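Local coordinates for protein methylmalonyl-CoA carboxyltransferase 12S subunit (Propionibacterium freudenreichii, PDB 1ON3) that transfers the carboxyl group of methylmalonyl-CoA to the biotin of the 1.3S subunit, as the hexameric core of the transcarboxylase complex, at residues K288-R293 and V406-Y411; T314-A319 and V331-S336; V368-F373 and G412-A417. All blocks are in the same frame, centred on the assembly; numbering follows the deposited sequence.

Interaction 1: K288-R293 and V406-Y411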
# COMPACT_ATOMS: atom_id res chain seq x y z
N LYS E 288 50.93 -11.23 17.55
CA LYS E 288 51.06 -12.18 16.44
C LYS E 288 49.79 -12.16 15.61
O LYS E 288 48.69 -12.16 16.16
CB LYS E 288 51.27 -13.60 16.97
CG LYS E 288 52.53 -13.82 17.80
CD LYS E 288 53.78 -13.56 17.00
CE LYS E 288 55.00 -14.18 17.68
NZ LYS E 288 55.08 -13.83 19.12
N GLY E 289 49.94 -12.13 14.29
CA GLY E 289 48.78 -12.13 13.42
C GLY E 289 48.44 -13.56 13.03
O GLY E 289 48.92 -14.51 13.65
N TYR E 290 47.61 -13.71 12.01
CA TYR E 290 47.18 -15.02 11.53
C TYR E 290 46.33 -14.75 10.30
O TYR E 290 46.07 -13.60 9.99
CB TYR E 290 46.34 -15.74 12.59
CG TYR E 290 45.09 -14.99 13.02
CD1 TYR E 290 43.84 -15.30 12.46
CD2 TYR E 290 45.16 -13.97 13.97
CE1 TYR E 290 42.69 -14.60 12.85
CE2 TYR E 290 44.02 -13.28 14.37
CZ TYR E 290 42.79 -13.59 13.81
OH TYR E 290 41.67 -12.90 14.24
N ASP E 291 45.91 -15.81 9.61
CA ASP E 291 45.06 -15.65 8.42
C ASP E 291 43.64 -15.94 8.87
O ASP E 291 43.32 -17.06 9.24
CB ASP E 291 45.45 -16.63 7.33
CG ASP E 291 44.82 -16.28 5.99
OD1 ASP E 291 43.64 -15.85 5.98
OD2 ASP E 291 45.49 -16.45 4.95
N VAL E 292 42.79 -14.92 8.83
CA VAL E 292 41.41 -15.09 9.27
C VAL E 292 40.61 -16.09 8.43
O VAL E 292 39.57 -16.58 8.87
CB VAL E 292 40.69 -13.72 9.33
CG1 VAL E 292 40.41 -13.19 7.93
CG2 VAL E 292 39.41 -13.84 10.15
N ARG E 293 41.07 -16.40 7.23
CA ARG E 293 40.35 -17.35 6.39
C ARG E 293 40.48 -18.75 6.98
O ARG E 293 39.72 -19.64 6.63
CB ARG E 293 40.85 -17.29 4.95
CG ARG E 293 40.45 -15.97 4.25
CD ARG E 293 41.24 -15.75 2.97
NE ARG E 293 42.67 -15.58 3.22
CZ ARG E 293 43.53 -15.07 2.34
NH1 ARG E 293 43.11 -14.67 1.15
NH2 ARG E 293 44.82 -14.96 2.65
N VAL E 406 33.20 -11.63 17.79
CA VAL E 406 34.41 -10.89 18.09
C VAL E 406 35.51 -11.86 18.50
O VAL E 406 35.44 -12.47 19.57
CB VAL E 406 34.18 -9.86 19.22
CG1 VAL E 406 35.46 -9.08 19.48
CG2 VAL E 406 33.04 -8.93 18.84
N LEU E 407 36.53 -11.99 17.65
CA LEU E 407 37.66 -12.89 17.88
C LEU E 407 38.69 -12.32 18.83
O LEU E 407 39.17 -13.01 19.73
CB LEU E 407 38.36 -13.23 16.56
CG LEU E 407 37.50 -13.71 15.38
CD1 LEU E 407 38.41 -14.03 14.20
CD2 LEU E 407 36.70 -14.95 15.77
N ARG E 408 39.07 -11.06 18.62
CA ARG E 408 40.08 -10.48 19.48
C ARG E 408 39.92 -8.96 19.62
O ARG E 408 38.99 -8.51 20.29
CB ARG E 408 41.47 -10.85 18.93
CG ARG E 408 42.61 -10.74 19.93
CD ARG E 408 43.83 -11.55 19.46
NE ARG E 408 44.34 -11.13 18.15
CZ ARG E 408 45.52 -11.50 17.65
NH1 ARG E 408 46.30 -12.32 18.34
NH2 ARG E 408 45.92 -11.04 16.47
N LYS E 409 40.81 -8.19 19.01
CA LYS E 409 40.72 -6.73 19.11
C LYS E 409 39.42 -6.19 18.50
O LYS E 409 38.98 -6.66 17.45
CB LYS E 409 41.90 -6.07 18.38
CG LYS E 409 43.28 -6.35 18.94
CD LYS E 409 43.43 -5.81 20.36
CE LYS E 409 44.89 -5.85 20.81
NZ LYS E 409 45.50 -7.20 20.67
N ALA E 410 38.83 -5.21 19.16
CA ALA E 410 37.60 -4.57 18.68
C ALA E 410 37.62 -3.18 19.30
O ALA E 410 36.91 -2.89 20.26
CB ALA E 410 36.38 -5.35 19.15
N TYR E 411 38.44 -2.31 18.73
CA TYR E 411 38.63 -0.97 19.26
C TYR E 411 37.89 0.20 18.61
O TYR E 411 37.87 0.33 17.39
CB TYR E 411 40.12 -0.63 19.23
CG TYR E 411 41.00 -1.39 20.21
CD1 TYR E 411 40.49 -2.42 21.01
CD2 TYR E 411 42.35 -1.06 20.35
CE1 TYR E 411 41.30 -3.10 21.92
CE2 TYR E 411 43.17 -1.73 21.25
CZ TYR E 411 42.64 -2.74 22.04
OH TYR E 411 43.44 -3.37 22.97
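In the C-terminal carboxyltransferase half of the chain, of crotonase-like fold, the corner at Arg-408, where strand 402-407 leaves the central sheet and 409-411 begins, meets the loop leading into helix 293-299 through Arg-408, Leu-407 and Tyr-290. The guanidinium group of Arg-408 reaches the carbonyl of Lys-288 end-on and holds that one oxygen with two nitrogens: NH2 lies 3.0 Å from Lys-288 O and NH1 3.2 Å from the same Lys-288 O. The oxygen sits almost exactly in the guanidinium plane, so it is shared between the two N-H groups, neither bond being straight (155° at the NH2 hydrogen). A bend at chi3 (59°) in an otherwise extended chain turns the arginine head toward the loop. Tyr-290 runs past it in the opposite direction. Its CE2 lies over one face of the guanidinium, 3.6 Å from Arg-408 NH2, and the two planes stand 74° apart; with that nitrogen in plane at the ring edge, the charge does not sit over the pi face. Beyond the ring, Tyr-290 OH touches the methyl Leu-407 CD1 at 3.5 Å, and the same methyl is brushed by Val-292 CG2 at 4.2 Å, the two aliphatic chains crossing at about a right angle. On the loop, Asp-291 OD1 caps the helix start by accepting from Arg-293 N at 2.9 Å, and the carboxylate also takes the Arg-293 guanidinium side-on, one nitrogen to each oxygen. Arg-408 NE and Tyr-290 OH both turn to Asp-369, and Arg-408 NH1 also reaches Pro-283 O. Arg-408 thus divides its donors between two loop carbonyls and a carboxylate; this buried charge is probably stabilised by Asp-369, whose anionic form the arginine and the tyrosine hydroxyl would favour in turn.

Interaction 2: T314-A319 and V331-S336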
# COMPACT_ATOMS: atom_id res chain seq x y z
N THR E 314 43.60 -6.27 1.07
CA THR E 314 43.69 -7.57 1.72
C THR E 314 43.71 -7.52 3.24
O THR E 314 43.84 -8.56 3.89
CB THR E 314 44.90 -8.36 1.20
OG1 THR E 314 46.10 -7.61 1.45
CG2 THR E 314 44.76 -8.61 -0.31
N ASN E 315 43.63 -6.31 3.80
CA ASN E 315 43.57 -6.14 5.25
C ASN E 315 42.15 -6.46 5.72
O ASN E 315 41.86 -6.50 6.91
CB ASN E 315 43.96 -4.70 5.66
CG ASN E 315 43.33 -3.63 4.77
OD1 ASN E 315 43.32 -3.75 3.54
ND2 ASN E 315 42.82 -2.57 5.40
N LEU E 316 41.26 -6.68 4.75
CA LEU E 316 39.87 -7.03 5.04
C LEU E 316 39.39 -8.07 4.04
O LEU E 316 39.56 -7.92 2.84
CB LEU E 316 38.95 -5.81 4.98
CG LEU E 316 37.52 -6.25 5.35
CD1 LEU E 316 37.01 -5.40 6.48
CD2 LEU E 316 36.60 -6.20 4.14
N VAL E 317 38.76 -9.12 4.55
CA VAL E 317 38.26 -10.19 3.70
C VAL E 317 36.74 -10.11 3.54
O VAL E 317 36.03 -9.87 4.50
CB VAL E 317 38.60 -11.58 4.31
CG1 VAL E 317 37.87 -12.68 3.56
CG2 VAL E 317 40.11 -11.82 4.27
N THR E 318 36.25 -10.30 2.31
CA THR E 318 34.81 -10.32 2.03
C THR E 318 34.65 -11.59 1.19
O THR E 318 35.33 -11.75 0.17
CB THR E 318 34.32 -9.10 1.20
OG1 THR E 318 35.17 -8.91 0.06
CG2 THR E 318 34.28 -7.84 2.07
N ALA E 319 33.78 -12.49 1.63
CA ALA E 319 33.59 -13.74 0.90
C ALA E 319 32.20 -14.33 1.03
O ALA E 319 31.54 -14.19 2.06
CB ALA E 319 34.62 -14.77 1.38
N VAL E 331 32.40 -10.89 6.39
CA VAL E 331 33.24 -9.69 6.40
C VAL E 331 34.15 -9.91 7.61
O VAL E 331 33.67 -9.98 8.75
CB VAL E 331 32.38 -8.42 6.59
CG1 VAL E 331 33.26 -7.17 6.52
CG2 VAL E 331 31.30 -8.37 5.49
N ALA E 332 35.45 -9.99 7.37
CA ALA E 332 36.39 -10.28 8.43
C ALA E 332 37.70 -9.51 8.33
O ALA E 332 38.26 -9.35 7.24
CB ALA E 332 36.67 -11.79 8.42
N ASN E 333 38.20 -9.01 9.46
CA ASN E 333 39.47 -8.29 9.43
C ASN E 333 40.61 -9.30 9.27
O ASN E 333 40.50 -10.44 9.73
CB ASN E 333 39.65 -7.49 10.71
CG ASN E 333 38.42 -6.68 11.06
OD1 ASN E 333 37.69 -7.01 12.00
ND2 ASN E 333 38.19 -5.61 10.30
N GLN E 334 41.69 -8.88 8.63
CA GLN E 334 42.85 -9.75 8.38
C GLN E 334 44.07 -9.27 9.18
O GLN E 334 44.87 -8.48 8.69
CB GLN E 334 43.16 -9.74 6.87
CG GLN E 334 44.29 -10.67 6.43
CD GLN E 334 43.99 -12.13 6.72
OE1 GLN E 334 44.03 -12.56 7.87
NE2 GLN E 334 43.68 -12.89 5.67
N PRO E 335 44.25 -9.77 10.42
CA PRO E 335 45.37 -9.37 11.28
C PRO E 335 46.76 -9.52 10.66
O PRO E 335 47.69 -8.80 11.04
CB PRO E 335 45.18 -10.26 12.52
CG PRO E 335 43.70 -10.43 12.58
CD PRO E 335 43.40 -10.75 11.12
N SER E 336 46.89 -10.43 9.70
CA SER E 336 48.17 -10.65 9.05
C SER E 336 48.55 -9.59 8.01
O SER E 336 49.63 -9.66 7.43
CB SER E 336 48.17 -12.04 8.40
OG SER E 336 46.98 -12.25 7.67
O HOH W 1 43.79 -11.28 2.83
O HOH W 2 40.42 -4.84 8.65
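Gln-334 lays its CB and CG against the carbonyl of Thr-314, with CB 3.3 Å from Thr-314 O, before its chain bends at chi2 (62°) and turns the amide away from that carbonyl. There NE2 lies 4.0 Å from Val-317 CG2, and a water that accepts from Gln-334 NE2 donates to Thr-314 O, bridging the amide back to the same carbonyl. The stronger partners of the amide are in the loop before helix 293-299, where OE1 accepts from Val-292 N and NE2 donates to Asp-291 OD1. The main chain of Gln-334 is tied as well: its N donates to Asn-315 O at 2.9 Å. A second water links Asn-315 O to Asn-333 ND2.

These residues lie at and just beyond the open end of the beta hairpin 316-323 and 326-333, two antiparallel strands of the central sheet whose short segments run at 160° to each other. Val-317 and Ala-332 form a hydrogen-bonded pair: Val-317 N meets Ala-332 O at 2.7 Å in a nearly straight bond (174°), and Ala-332 N returns the bond to Val-317 O at 2.9 Å. Leu-316 with Asn-333 and Thr-318 with Val-331 are the flanking non-hydrogen-bonded pairs, and their side chains share the opposite face from Val-317 and Ala-332. On that face, with CG anti to the backbone N, Leu-316 leans toward the neighbouring strand and its CD1 meets Val-331 CG1 (4.1 Å) and Asn-333 ND2 (4.0 Å), the side chains crossing at a slant. Helix 344-359 covers this face through Ala-346 and Phe-353, whereas Ile-296 of helix 293-299 packs on Val-317 from the other. The amide oxygen of Asn-333 accepts from Asp-369 N on the adjacent parallel strand.

Interaction 3: V368-F373 and G412-A417. With MCA (methylmalonyl-coenzyme A), chain L.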
# COMPACT_ATOMS: atom_id res chain seq x y z
N VAL E 368 35.46 -10.31 13.86
CA VAL E 368 36.20 -9.13 14.28
C VAL E 368 37.51 -9.26 15.05
O VAL E 368 37.60 -9.96 16.05
CB VAL E 368 35.26 -8.20 15.10
CG1 VAL E 368 35.97 -6.88 15.43
CG2 VAL E 368 33.97 -7.92 14.33
N ASP E 369 38.52 -8.56 14.55
CA ASP E 369 39.84 -8.47 15.16
C ASP E 369 40.45 -7.23 14.52
O ASP E 369 41.28 -7.32 13.62
CB ASP E 369 40.69 -9.70 14.85
CG ASP E 369 41.93 -9.77 15.73
OD1 ASP E 369 42.21 -8.77 16.43
OD2 ASP E 369 42.63 -10.81 15.73
N VAL E 370 40.01 -6.06 14.98
CA VAL E 370 40.45 -4.79 14.40
C VAL E 370 40.92 -3.82 15.49
O VAL E 370 40.19 -3.52 16.44
CB VAL E 370 39.29 -4.18 13.55
CG1 VAL E 370 38.07 -3.89 14.43
CG2 VAL E 370 39.76 -2.91 12.81
N PRO E 371 42.15 -3.31 15.37
CA PRO E 371 42.72 -2.38 16.36
C PRO E 371 42.40 -0.91 16.15
O PRO E 371 42.72 -0.07 17.00
CB PRO E 371 44.20 -2.66 16.24
CG PRO E 371 44.36 -2.78 14.76
CD PRO E 371 43.14 -3.62 14.32
N GLY E 372 41.78 -0.59 15.01
CA GLY E 372 41.41 0.78 14.69
C GLY E 372 41.60 1.02 13.20
O GLY E 372 41.79 0.06 12.44
N PHE E 373 41.52 2.28 12.78
CA PHE E 373 41.75 2.61 11.39
C PHE E 373 43.25 2.87 11.23
O PHE E 373 43.95 3.18 12.20
CB PHE E 373 40.94 3.83 10.96
CG PHE E 373 39.45 3.57 10.87
CD1 PHE E 373 38.63 3.73 11.98
CD2 PHE E 373 38.89 3.11 9.68
CE1 PHE E 373 37.27 3.43 11.92
CE2 PHE E 373 37.53 2.81 9.60
CZ PHE E 373 36.72 2.97 10.73
N GLY E 412 37.32 1.05 19.47
CA GLY E 412 36.62 2.25 19.03
C GLY E 412 35.72 2.18 17.81
O GLY E 412 34.94 1.24 17.64
N GLY E 413 35.83 3.20 16.97
CA GLY E 413 35.00 3.28 15.78
C GLY E 413 35.18 2.15 14.80
O GLY E 413 34.25 1.83 14.05
N SER E 414 36.35 1.50 14.80
CA SER E 414 36.55 0.43 13.83
C SER E 414 35.70 -0.77 14.21
O SER E 414 35.26 -1.52 13.35
CB SER E 414 38.04 0.04 13.73
OG SER E 414 38.49 -0.62 14.90
N TYR E 415 35.46 -0.93 15.51
CA TYR E 415 34.64 -2.04 16.02
C TYR E 415 33.19 -1.76 15.63
O TYR E 415 32.48 -2.65 15.14
CB TYR E 415 34.79 -2.12 17.55
CG TYR E 415 33.62 -2.74 18.31
CD1 TYR E 415 32.94 -2.01 19.27
CD2 TYR E 415 33.23 -4.06 18.09
CE1 TYR E 415 31.91 -2.57 20.01
CE2 TYR E 415 32.20 -4.65 18.84
CZ TYR E 415 31.55 -3.89 19.80
OH TYR E 415 30.55 -4.46 20.58
N LEU E 416 32.75 -0.52 15.81
CA LEU E 416 31.38 -0.17 15.45
C LEU E 416 31.17 -0.38 13.95
O LEU E 416 30.10 -0.78 13.52
CB LEU E 416 31.09 1.29 15.81
CG LEU E 416 31.21 1.58 17.32
CD1 LEU E 416 30.88 3.05 17.57
CD2 LEU E 416 30.26 0.66 18.10
N ALA E 417 32.22 -0.10 13.18
CA ALA E 417 32.17 -0.25 11.72
C ALA E 417 32.02 -1.70 11.30
O ALA E 417 31.62 -1.99 10.17
CB ALA E 417 33.41 0.35 11.10
C8 MCA L . 39.44 15.38 26.37
N9 MCA L . 39.24 15.24 27.75
C4 MCA L . 38.68 13.99 27.89
C5 MCA L . 38.57 13.47 26.58
N7 MCA L . 39.05 14.36 25.64
N3 MCA L . 38.29 13.35 29.06
C2 MCA L . 37.76 12.10 28.83
N1 MCA L . 37.60 11.49 27.61
C6 MCA L . 38.00 12.15 26.45
N6 MCA L . 37.82 11.51 25.29
C1' MCA L . 39.50 16.06 28.80
C2' MCA L . 41.01 16.26 28.90
O2' MCA L . 41.63 15.17 29.51
C3' MCA L . 41.08 17.60 29.61
O3' MCA L . 41.01 17.39 31.02
C4' MCA L . 39.87 18.40 29.04
O4' MCA L . 38.94 17.35 28.58
C5' MCA L . 40.12 19.33 27.79
O5' MCA L . 41.27 19.22 27.49
P1 MCA L . 42.53 19.75 27.25
O11 MCA L . 43.55 18.84 27.18
O12 MCA L . 42.49 20.56 28.31
O6 MCA L . 42.65 20.49 25.79
P2 MCA L . 42.83 21.02 24.58
O21 MCA L . 44.16 21.16 24.95
O22 MCA L . 41.99 22.03 24.11
O7 MCA L . 42.78 19.78 23.55
CPB MCA L . 41.88 18.98 23.49
CPA MCA L . 41.74 17.76 22.59
CP7 MCA L . 42.56 16.80 23.48
CP9 MCA L . 42.17 18.03 21.14
CP8 MCA L . 40.24 17.39 22.57
OP3 MCA L . 42.13 16.65 24.63
CP6 MCA L . 42.79 15.43 23.13
OP2 MCA L . 43.26 15.19 21.97
NP2 MCA L . 42.52 14.34 24.11
CP5 MCA L . 41.64 13.33 23.62
CP4 MCA L . 41.31 12.55 22.47
CP3 MCA L . 40.95 11.15 22.44
OP1 MCA L . 42.11 10.47 22.58
NP1 MCA L . 39.71 10.36 22.30
CP2 MCA L . 39.94 8.93 22.34
CP1 MCA L . 38.70 8.32 21.81
P3 MCA L . 41.27 18.14 32.49
O31 MCA L . 42.73 18.18 32.16
O32 MCA L . 40.94 17.15 33.58
O33 MCA L . 40.73 19.54 32.74
S MCA L . 38.65 6.79 21.71
CS1 MCA L . 37.16 7.15 21.14
OS1 MCA L . 36.51 8.22 20.94
CS2 MCA L . 36.98 6.47 19.92
CS3 MCA L . 35.98 5.58 19.89
CS4 MCA L . 37.56 6.50 18.49
OS4 MCA L . 38.05 7.55 18.11
OS5 MCA L . 37.53 5.47 17.80
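At the methylmalonyl-CoA site, Ser-414 of the short helix 412-416 packs on Val-370 and Gly-372, and Phe-373 covers it from the turn after strand 364-370. With OG between the backbone N and the carbonyl carbon (chi1 70°), the hydroxyl lies 3.3 Å from Val-370 CG1 and 3.2 Å from Gly-372 CA, yet its hydrogen-bond partner is Tyr-411 O in the preceding strand. Ser-414 CB itself packs 3.5 Å from Val-370 CG2. Phe-373 packs against the helix, its CE1 3.6 Å from Ser-414 N and its CZ 4.2 Å from Ala-417 CB. On the ligand, Gly-413 N donates to the carboxylate oxygen OS5 at 3.0 Å, nearly straight (169°), and Gly-412 CA lies 3.5 Å from the methyl CS3. Tyr-184 and Ile-202 of a second subunit pack on the Phe-373 ring, and that subunit supplies further hydrogen bonds to the CoA ester, so the pocket spans a subunit interface. The substrate carboxylate is thus met by a backbone N-H in the first turn of a short helix, whose N-terminal end may help to favour its negative charge.

All three interactions gather on one side of the chain's centre in the C-terminal carboxyltransferase half, their centres 9 to 12 Å apart. They share the sheet in which strands 316-323, 326-333, 364-370 and 402-407 are consecutive neighbours. Along the chain, interaction 2 falls between the two segments of interaction 1 and closes before interaction 3 opens, while the segments of 1 and 3 alternate. Asp-369, within 368-373, is the residue where the three sets of segments come together. Strand 409-411 runs directly into helix 412-416, so the corner held in interaction 1 is followed at once by the pocket helix of interaction 3.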